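Local coordinates for protein 4-aminobutyrate transaminase (Acinetobacter baumannii, PDB 6WOP) that probably transfers the amino group of 4-aminobutyrate to 2-oxoglutarate, using pyridoxal 5'-phosphate as cofactor, at residues A113-N118 with S278-R283; V120-C125 with A284-A289; H130-F135 with A203-P208; L236-E241 with A262-M267. All coordinates share one frame; numbering follows the deposited sequence.

In the fold
Helix 112-127 comes first and supplies 113-118 of interaction 1 and 120-125 of interaction 2. Strand 131-135 follows and waits for 203-208, where interaction 3 closes. Interaction 4 then opens and closes within 236-267, in series with interaction 3. Only afterwards does strand 278-283 close interaction 1, and 284-289, next in the chain, closes interaction 2. These two long loops cross, and interactions 3 and 4 nest inside both. Interactions 3 and 4 join parallel strands of the seven-stranded sheet, and strand 278-283 of interaction 1 lies antiparallel beside 264-267 of interaction 4. Interactions 1 and 2 fix helix 112-127 to that strand and to the short helix after it.

Interaction 1: A113-N118 with S278-R283; sequences AEAVEN and SGVVGR
The peptide carbonyl of Ala115 meets a methyl of Val280, with Ala115 O 3.2 Å from Val280 CG2. This is helix-on-sheet packing in the large domain of the class-III aminotransferase fold. In the opposite sense, the Gly279 carbonyl reaches the helix: Gly279 O lies 3.5 Å from Ala115 CB. A third flat group, the carbonyl of Glu114, is gripped on both faces. Asn118 N approaches one face and Asn118 ND2 the other. Asn118 ND2 lies 2.9 Å from Glu114 O, 41° out of the carbonyl plane.

Strand 278-283 is the strand that runs antiparallel to its sheet neighbours. The axes of the two short segments come within 7.1 Å and cross at -27°. The small Ala115 side chain is consistent with the close approach. Val280 has CG1 anti to its backbone N (chi1 177°), which leaves CG2 beside that nitrogen and against the helix.

No hydrogen bond joins the two segments. Glu114 instead bonds the backbone of Thr110 through OE1. A tartrate, probably from the crystallisation liquor, is held by Ala113 N near the start of the helix, where relatives commonly bind the cofactor phosphate. At the start of the strand, Ser278 CB sits 3.8 Å from Ala115 CB.

Interaction 2: V120-C125 with A284-A289; sequences VKIARC and AEVMDA
Ile122 is the main bump of this contact, and its two branches enter different hollows of 284-289. The contact is helix-to-helix packing, with helix 112-127 of the aminotransferase large domain against the short helix 284-287 that directly follows strand 278-283.

The CG2 branch of Ile122 fits against the backbone and side chain of Val286. Ile122 CG2 is 3.4 Å from Val286 O and 3.7 Å from Val286 CG1, and the two side chains cross at about a right angle. The longer branch ends at the sulfur of Met287, with Ile122 CD1 3.9 Å from Met287 SD. Met287 starts out pointing away from the helix. Bends at chi2 (-72°) and chi3 (-67°) fold its thioether back, so SD and CE both border CD1.

One turn later a second knob appears. Cys125 has its sulfur anti to the backbone N (chi1 169°), and this carries SG against Ala289, where the chain has left the short helix. Arg18 of the second subunit bonds Asp288 O and Ala289 O, so the turn also belongs to a subunit interface. The sulfur ends beside the methyl of Ala289, with Cys125 SG 3.4 Å from Ala289 CB.

Interaction 3: H130-F135 with A203-P208; sequences HGIITF and AIVLEP
Ile132, Ala203 and Val205 form one apolar layer of this contact; Ile133, Ile204 and Phe135 form the other. They lie on the two faces of a parallel strand pair, 131-135 and 203-206, within the seven-stranded sheet of the large domain.

In the first layer Ile132 uses both branches. CD1 rests 3.9 Å from Ala203 CB, while Ile132 CG2 meets Val205 CG2. Helix 112-127 packs on this side through Val120 and Ala123. In the second layer Ile133 CB touches Ile204 CG1. The ring of Phe135 bends back over the neighbouring strand: its CG is anti to its own carbonyl carbon (chi1 -70°), and Phe135 CE1 comes within 3.8 Å of Ile204 CG2. Phe135 CD1 also lies 3.7 Å from Leu206 CB. Helix 181-194 covers this layer, with Val188 against both Phe135 and Ile204.

Between the layers runs the backbone ladder. Ile133 N bonds Ala203 O, and Val205 N bonds Ile133 O at 2.8 Å. A weak bond from Ala203 N to Gly131 O starts the row. Thr134 turns its hydroxyl elsewhere, to Met149 O.

At the far end the strands part and a water takes the place of the next direct bond. It accepts from Phe135 N and donates to Val205 O, 3.0 Å from each, and both this water and Val205 O lie at the edge of the Phe135 ring.

Interaction 4: L236-E241 with A262-M267; sequences LLVADE and ADLITM
The parallel pair 236-240 and 264-267 lies in the middle of the large-domain sheet, with Leu237 gripped by Asp263 at one end and Asp240 by Thr266 at the other. Leu237 N donates to Asp263 OD2 at 2.8 Å, almost straight at 174°, and Asp263 OD2 accepts through its anti lone pair. Asp263 N returns a bond to Leu237 O. Salt bridges to Arg227 and Arg283 hold the same carboxylate, and Leu236 CD2 packs 3.6 Å from Asp263 CG.

The ladder continues from Ala239 N to Leu264 O (2.9 Å) and from Thr266 N to Ala239 O (3.0 Å). Ala239 CB meets Ala262 CB on one face. Val238 CG2 meets Leu264 CD1 on the other.

Thr266 OG1 donates to Asp240 OD1 at 2.8 Å, from above the carboxylate plane by 46°. Asp240 OD1 also takes Val242 N, and OD2 takes His140 ND1, so the carboxylate is held at both oxygens. In class-III relatives the aspartate at this strand end typically pairs with the cofactor's pyridine nitrogen.

Strands 201-206 and 278-283 flank the pair within the sheet. Helix 112-127 packs on it, with Val116 on Asp240 and Ala119 on Thr266, and helix 284-287 places Val286 against Leu236 and Leu264.

Interaction 1: A113-N118 with S278-R283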
# COMPACT_ATOMS: atom_id res chain seq x y z
N ALA A 113 1.78 -20.46 -7.18
CA ALA A 113 1.79 -19.04 -6.75
C ALA A 113 3.15 -18.39 -6.99
O ALA A 113 3.24 -17.21 -7.40
CB ALA A 113 1.42 -18.94 -5.26
N GLU A 114 4.24 -19.13 -6.71
CA GLU A 114 5.58 -18.61 -7.00
C GLU A 114 5.75 -18.31 -8.47
O GLU A 114 6.38 -17.33 -8.84
CB GLU A 114 6.68 -19.61 -6.58
CG GLU A 114 7.29 -19.36 -5.32
CD GLU A 114 8.27 -20.45 -4.94
OE1 GLU A 114 8.19 -21.54 -5.47
OE2 GLU A 114 9.12 -20.21 -4.10
N ALA A 115 5.28 -19.21 -9.34
CA ALA A 115 5.39 -18.91 -10.78
C ALA A 115 4.66 -17.61 -11.13
O ALA A 115 5.22 -16.73 -11.81
CB ALA A 115 4.83 -20.06 -11.60
N VAL A 116 3.43 -17.47 -10.64
CA VAL A 116 2.67 -16.21 -10.89
C VAL A 116 3.41 -15.02 -10.28
O VAL A 116 3.56 -13.96 -10.91
CB VAL A 116 1.23 -16.32 -10.34
CG1 VAL A 116 0.48 -14.95 -10.62
CG2 VAL A 116 0.44 -17.41 -11.08
N GLU A 117 3.87 -15.18 -9.04
CA GLU A 117 4.50 -14.06 -8.34
C GLU A 117 5.80 -13.65 -9.03
O GLU A 117 6.10 -12.45 -9.17
CB GLU A 117 4.73 -14.43 -6.89
CG GLU A 117 4.88 -13.22 -5.98
CD GLU A 117 4.19 -13.36 -4.60
OE1 GLU A 117 3.62 -14.42 -4.27
OE2 GLU A 117 4.27 -12.39 -3.79
N ASN A 118 6.58 -14.65 -9.52
CA ASN A 118 7.78 -14.30 -10.27
C ASN A 118 7.47 -13.74 -11.64
O ASN A 118 8.20 -12.89 -12.13
CB ASN A 118 8.71 -15.52 -10.36
CG ASN A 118 9.51 -15.68 -9.10
OD1 ASN A 118 10.45 -14.96 -8.91
ND2 ASN A 118 9.13 -16.63 -8.21
N SER A 278 7.25 -25.62 -10.46
CA SER A 278 6.53 -24.60 -11.24
C SER A 278 7.52 -23.97 -12.20
O SER A 278 8.71 -24.30 -12.17
CB SER A 278 5.93 -23.50 -10.35
OG SER A 278 6.98 -22.71 -9.79
N GLY A 279 7.03 -23.11 -13.12
CA GLY A 279 7.99 -22.38 -13.92
C GLY A 279 7.37 -21.18 -14.61
O GLY A 279 6.15 -21.02 -14.64
N VAL A 280 8.23 -20.37 -15.20
CA VAL A 280 7.85 -19.19 -15.98
C VAL A 280 8.66 -19.30 -17.23
O VAL A 280 9.87 -19.50 -17.15
CB VAL A 280 8.18 -17.86 -15.29
CG1 VAL A 280 7.82 -16.70 -16.19
CG2 VAL A 280 7.42 -17.72 -13.98
N VAL A 281 7.99 -19.19 -18.39
CA VAL A 281 8.70 -19.12 -19.67
C VAL A 281 8.29 -17.82 -20.33
O VAL A 281 7.16 -17.37 -20.15
CB VAL A 281 8.41 -20.36 -20.55
CG1 VAL A 281 6.86 -20.54 -20.83
CG2 VAL A 281 9.25 -20.32 -21.86
N GLY A 282 9.21 -17.19 -21.08
CA GLY A 282 8.77 -16.00 -21.79
C GLY A 282 9.83 -15.41 -22.69
O GLY A 282 10.90 -15.98 -22.86
N ARG A 283 9.53 -14.22 -23.22
CA ARG A 283 10.47 -13.59 -24.14
C ARG A 283 11.80 -13.41 -23.44
O ARG A 283 11.84 -12.98 -22.29
CB ARG A 283 9.91 -12.24 -24.64
CG ARG A 283 8.58 -12.33 -25.39
CD ARG A 283 7.94 -10.90 -25.53
NE ARG A 283 8.96 -9.97 -25.90
CZ ARG A 283 8.95 -8.69 -25.58
NH1 ARG A 283 7.93 -8.17 -24.87
NH2 ARG A 283 9.96 -7.92 -25.98

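Interaction 2: V120-C125 with A284-A289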
# COMPACT_ATOMS: atom_id res chain seq x y z
N VAL A 120 5.11 -11.69 -12.15
CA VAL A 120 4.82 -10.29 -11.80
C VAL A 120 6.12 -9.54 -11.46
O VAL A 120 6.30 -8.37 -11.87
CB VAL A 120 3.82 -10.25 -10.62
CG1 VAL A 120 3.79 -8.82 -9.95
CG2 VAL A 120 2.39 -10.66 -11.12
N LYS A 121 7.01 -10.16 -10.66
CA LYS A 121 8.32 -9.57 -10.40
C LYS A 121 9.07 -9.24 -11.69
O LYS A 121 9.67 -8.16 -11.83
CB LYS A 121 9.15 -10.53 -9.54
CG LYS A 121 8.53 -10.68 -8.15
CD LYS A 121 9.16 -11.74 -7.21
CE LYS A 121 10.66 -11.87 -7.22
NZ LYS A 121 10.98 -13.09 -6.34
N ILE A 122 9.10 -10.20 -12.61
CA ILE A 122 9.79 -10.01 -13.89
C ILE A 122 9.15 -8.86 -14.69
O ILE A 122 9.84 -7.98 -15.24
CB ILE A 122 9.74 -11.35 -14.65
CG1 ILE A 122 10.68 -12.38 -13.98
CG2 ILE A 122 10.06 -11.19 -16.21
CD1 ILE A 122 10.32 -13.81 -14.54
N ALA A 123 7.83 -8.86 -14.76
CA ALA A 123 7.14 -7.80 -15.50
C ALA A 123 7.36 -6.43 -14.87
O ALA A 123 7.54 -5.44 -15.58
CB ALA A 123 5.65 -8.10 -15.55
N ARG A 124 7.29 -6.36 -13.54
CA ARG A 124 7.56 -5.09 -12.88
C ARG A 124 8.97 -4.63 -13.20
O ARG A 124 9.19 -3.47 -13.51
CB ARG A 124 7.42 -5.21 -11.38
CG ARG A 124 5.98 -5.16 -10.85
CD ARG A 124 6.05 -4.70 -9.41
NE ARG A 124 4.76 -4.52 -8.70
CZ ARG A 124 4.72 -4.11 -7.43
NH1 ARG A 124 5.87 -3.83 -6.80
NH2 ARG A 124 3.57 -3.97 -6.79
N CYS A 125 9.93 -5.55 -13.15
CA CYS A 125 11.32 -5.20 -13.40
C CYS A 125 11.48 -4.70 -14.84
O CYS A 125 12.08 -3.66 -15.08
CB CYS A 125 12.23 -6.43 -13.11
SG CYS A 125 13.95 -6.14 -13.70
N ALA A 284 12.89 -13.78 -24.10
CA ALA A 284 14.21 -13.74 -23.43
C ALA A 284 14.51 -12.37 -22.80
O ALA A 284 15.07 -12.30 -21.70
CB ALA A 284 15.31 -14.07 -24.44
N GLU A 285 14.25 -11.28 -23.53
CA GLU A 285 14.68 -9.98 -23.03
C GLU A 285 13.81 -9.55 -21.87
O GLU A 285 14.28 -8.82 -20.98
CB GLU A 285 14.69 -8.92 -24.14
CG GLU A 285 13.31 -8.54 -24.65
CD GLU A 285 13.40 -7.36 -25.67
OE1 GLU A 285 12.39 -6.64 -25.90
OE2 GLU A 285 14.50 -7.15 -26.21
N VAL A 286 12.60 -10.09 -21.79
CA VAL A 286 11.76 -9.82 -20.61
C VAL A 286 12.25 -10.63 -19.41
O VAL A 286 12.46 -10.09 -18.32
CB VAL A 286 10.28 -10.13 -20.94
CG1 VAL A 286 9.37 -10.05 -19.67
CG2 VAL A 286 9.81 -9.22 -22.06
N MET A 287 12.49 -11.93 -19.63
CA MET A 287 13.00 -12.79 -18.56
C MET A 287 14.35 -12.33 -18.02
O MET A 287 14.62 -12.53 -16.83
CB MET A 287 13.13 -14.24 -19.07
CG MET A 287 11.80 -14.85 -19.53
SD MET A 287 10.70 -15.23 -18.14
CE MET A 287 11.66 -16.57 -17.31
N ASP A 288 15.20 -11.75 -18.85
CA ASP A 288 16.52 -11.31 -18.42
C ASP A 288 16.50 -9.98 -17.66
O ASP A 288 17.57 -9.46 -17.34
CB ASP A 288 17.48 -11.15 -19.61
CG ASP A 288 18.19 -12.45 -19.93
OD1 ASP A 288 18.36 -13.27 -19.01
OD2 ASP A 288 18.55 -12.65 -21.11
N ALA A 289 15.32 -9.41 -17.41
CA ALA A 289 15.31 -8.09 -16.80
C ALA A 289 15.86 -8.13 -15.40
O ALA A 289 16.74 -7.28 -15.09
CB ALA A 289 13.89 -7.49 -16.86

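Interaction 3: H130-F135 with A203-P208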
# COMPACT_ATOMS: atom_id res chain seq x y z
N HIS A 130 4.46 -0.75 -11.63
CA HIS A 130 4.05 -1.56 -10.49
C HIS A 130 2.70 -2.21 -10.65
O HIS A 130 2.42 -3.20 -9.95
CB HIS A 130 4.02 -0.70 -9.19
CG HIS A 130 2.77 0.14 -9.05
ND1 HIS A 130 2.57 1.31 -9.77
CD2 HIS A 130 1.66 -0.03 -8.29
CE1 HIS A 130 1.37 1.81 -9.45
NE2 HIS A 130 0.81 1.02 -8.55
N GLY A 131 1.83 -1.70 -11.53
CA GLY A 131 0.44 -2.11 -11.45
C GLY A 131 0.18 -3.44 -12.12
O GLY A 131 0.85 -3.82 -13.10
N ILE A 132 -0.89 -4.11 -11.67
CA ILE A 132 -1.27 -5.41 -12.21
C ILE A 132 -2.78 -5.45 -12.38
O ILE A 132 -3.51 -5.13 -11.44
CB ILE A 132 -0.81 -6.52 -11.25
CG1 ILE A 132 0.72 -6.52 -11.08
CG2 ILE A 132 -1.31 -7.91 -11.68
CD1 ILE A 132 1.44 -7.10 -12.39
N ILE A 133 -3.26 -5.85 -13.55
CA ILE A 133 -4.68 -6.03 -13.75
C ILE A 133 -4.96 -7.52 -13.91
O ILE A 133 -4.35 -8.19 -14.76
CB ILE A 133 -5.16 -5.23 -14.99
CG1 ILE A 133 -5.03 -3.75 -14.73
CG2 ILE A 133 -6.65 -5.57 -15.30
CD1 ILE A 133 -5.38 -2.87 -15.93
N THR A 134 -5.87 -8.04 -13.10
CA THR A 134 -6.36 -9.39 -13.23
C THR A 134 -7.87 -9.31 -13.43
O THR A 134 -8.44 -8.23 -13.65
CB THR A 134 -6.02 -10.26 -12.01
OG1 THR A 134 -6.54 -9.61 -10.85
CG2 THR A 134 -4.50 -10.35 -11.75
N PHE A 135 -8.56 -10.47 -13.36
CA PHE A 135 -9.97 -10.52 -13.70
C PHE A 135 -10.78 -11.14 -12.56
O PHE A 135 -10.31 -12.02 -11.84
CB PHE A 135 -10.18 -11.32 -15.01
CG PHE A 135 -9.66 -10.59 -16.19
CD1 PHE A 135 -8.29 -10.64 -16.53
CD2 PHE A 135 -10.49 -9.81 -16.93
CE1 PHE A 135 -7.79 -9.91 -17.64
CE2 PHE A 135 -10.01 -9.09 -18.03
CZ PHE A 135 -8.66 -9.13 -18.37
N ALA A 203 1.62 -5.36 -16.02
CA ALA A 203 1.13 -6.53 -16.73
C ALA A 203 -0.36 -6.63 -16.57
O ALA A 203 -0.93 -6.23 -15.53
CB ALA A 203 1.76 -7.84 -16.21
N ILE A 204 -0.98 -7.25 -17.58
CA ILE A 204 -2.34 -7.79 -17.47
C ILE A 204 -2.24 -9.29 -17.45
O ILE A 204 -1.63 -9.90 -18.35
CB ILE A 204 -3.23 -7.34 -18.65
CG1 ILE A 204 -3.29 -5.82 -18.63
CG2 ILE A 204 -4.66 -7.99 -18.53
CD1 ILE A 204 -4.32 -5.12 -19.67
N VAL A 205 -2.86 -9.91 -16.45
CA VAL A 205 -2.66 -11.33 -16.18
C VAL A 205 -4.00 -12.04 -16.23
O VAL A 205 -4.94 -11.65 -15.52
CB VAL A 205 -2.02 -11.56 -14.80
CG1 VAL A 205 -1.78 -13.12 -14.61
CG2 VAL A 205 -0.76 -10.69 -14.71
N LEU A 206 -4.07 -13.12 -17.02
CA LEU A 206 -5.33 -13.84 -17.10
C LEU A 206 -5.09 -15.32 -17.38
O LEU A 206 -4.14 -15.70 -18.07
CB LEU A 206 -6.25 -13.28 -18.18
CG LEU A 206 -5.99 -13.77 -19.59
CD1 LEU A 206 -7.16 -13.34 -20.45
CD2 LEU A 206 -4.74 -13.17 -20.09
N GLU A 207 -6.01 -16.12 -16.90
CA GLU A 207 -6.05 -17.54 -17.28
C GLU A 207 -6.73 -17.67 -18.63
O GLU A 207 -7.88 -17.23 -18.77
CB GLU A 207 -6.84 -18.30 -16.22
CG GLU A 207 -6.20 -18.33 -14.83
CD GLU A 207 -7.23 -18.60 -13.76
OE1 GLU A 207 -7.80 -17.59 -13.22
OE2 GLU A 207 -7.48 -19.82 -13.50
N PRO A 208 -6.07 -18.26 -19.65
CA PRO A 208 -6.80 -18.53 -20.91
C PRO A 208 -8.03 -19.39 -20.69
O PRO A 208 -8.98 -19.29 -21.47
CB PRO A 208 -5.79 -19.29 -21.80
CG PRO A 208 -4.46 -19.21 -21.13
CD PRO A 208 -4.67 -18.76 -19.65
O HOH W 1 -6.97 -12.96 -13.82

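Interaction 4: L236-E241 with A262-M267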
# COMPACT_ATOMS: atom_id res chain seq x y z
N LEU A 236 2.90 -5.69 -20.35
CA LEU A 236 3.05 -7.12 -20.68
C LEU A 236 1.77 -7.94 -20.54
O LEU A 236 0.98 -7.75 -19.61
CB LEU A 236 4.11 -7.78 -19.80
CG LEU A 236 5.48 -7.13 -20.05
CD1 LEU A 236 6.46 -7.61 -18.98
CD2 LEU A 236 6.08 -7.39 -21.49
N LEU A 237 1.62 -8.97 -21.40
CA LEU A 237 0.48 -9.86 -21.30
C LEU A 237 0.97 -11.17 -20.70
O LEU A 237 1.90 -11.76 -21.24
CB LEU A 237 -0.14 -10.08 -22.67
CG LEU A 237 -1.37 -11.03 -22.72
CD1 LEU A 237 -2.49 -10.52 -21.87
CD2 LEU A 237 -1.88 -11.15 -24.21
N VAL A 238 0.38 -11.60 -19.59
CA VAL A 238 0.80 -12.84 -18.91
C VAL A 238 -0.32 -13.86 -19.00
O VAL A 238 -1.43 -13.58 -18.55
CB VAL A 238 1.14 -12.57 -17.45
CG1 VAL A 238 1.63 -13.90 -16.76
CG2 VAL A 238 2.23 -11.47 -17.38
N ALA A 239 -0.05 -15.04 -19.52
CA ALA A 239 -1.01 -16.14 -19.53
C ALA A 239 -0.73 -17.04 -18.35
O ALA A 239 0.35 -17.59 -18.26
CB ALA A 239 -0.87 -16.96 -20.83
N ASP A 240 -1.69 -17.18 -17.43
CA ASP A 240 -1.49 -18.08 -16.28
C ASP A 240 -2.04 -19.45 -16.67
O ASP A 240 -3.25 -19.67 -16.70
CB ASP A 240 -2.19 -17.53 -15.04
CG ASP A 240 -2.04 -18.44 -13.80
OD1 ASP A 240 -1.32 -19.48 -13.86
OD2 ASP A 240 -2.64 -18.13 -12.79
N GLU A 241 -1.13 -20.38 -17.00
CA GLU A 241 -1.47 -21.74 -17.36
C GLU A 241 -1.14 -22.75 -16.26
O GLU A 241 -0.88 -23.93 -16.53
CB GLU A 241 -0.76 -22.11 -18.65
CG GLU A 241 -1.22 -21.25 -19.81
CD GLU A 241 -1.66 -22.03 -20.98
OE1 GLU A 241 -2.22 -23.15 -20.83
OE2 GLU A 241 -1.47 -21.49 -22.10
N ALA A 262 1.29 -14.40 -25.63
CA ALA A 262 1.62 -13.75 -24.36
C ALA A 262 3.12 -13.52 -24.27
O ALA A 262 3.92 -14.21 -24.91
CB ALA A 262 1.19 -14.66 -23.20
N ASP A 263 3.52 -12.53 -23.45
CA ASP A 263 4.93 -12.26 -23.25
C ASP A 263 5.54 -13.21 -22.25
O ASP A 263 6.75 -13.47 -22.31
CB ASP A 263 5.11 -10.82 -22.71
CG ASP A 263 4.60 -9.79 -23.68
OD1 ASP A 263 5.35 -9.51 -24.64
OD2 ASP A 263 3.47 -9.25 -23.48
N LEU A 264 4.74 -13.64 -21.26
CA LEU A 264 5.11 -14.54 -20.17
C LEU A 264 4.03 -15.60 -19.98
O LEU A 264 2.83 -15.30 -20.08
CB LEU A 264 5.29 -13.77 -18.84
CG LEU A 264 6.36 -12.70 -18.87
CD1 LEU A 264 6.24 -11.67 -17.73
CD2 LEU A 264 7.75 -13.42 -18.71
N ILE A 265 4.44 -16.84 -19.67
CA ILE A 265 3.48 -17.90 -19.38
C ILE A 265 3.87 -18.58 -18.08
O ILE A 265 5.05 -18.93 -17.90
CB ILE A 265 3.42 -18.93 -20.53
CG1 ILE A 265 2.97 -18.26 -21.82
CG2 ILE A 265 2.47 -20.05 -20.16
CD1 ILE A 265 3.06 -19.17 -23.06
N THR A 266 2.90 -18.82 -17.19
CA THR A 266 3.25 -19.52 -15.97
C THR A 266 2.79 -20.98 -16.06
O THR A 266 1.79 -21.28 -16.73
CB THR A 266 2.60 -18.86 -14.74
OG1 THR A 266 1.18 -18.80 -14.91
CG2 THR A 266 3.13 -17.44 -14.57
N MET A 267 3.48 -21.86 -15.33
CA MET A 267 3.22 -23.30 -15.37
C MET A 267 3.38 -23.87 -13.98
O MET A 267 4.25 -23.44 -13.22
CB MET A 267 4.26 -24.05 -16.26
CG MET A 267 4.38 -23.49 -17.65
SD MET A 267 5.89 -24.08 -18.44
CE MET A 267 7.17 -23.01 -17.71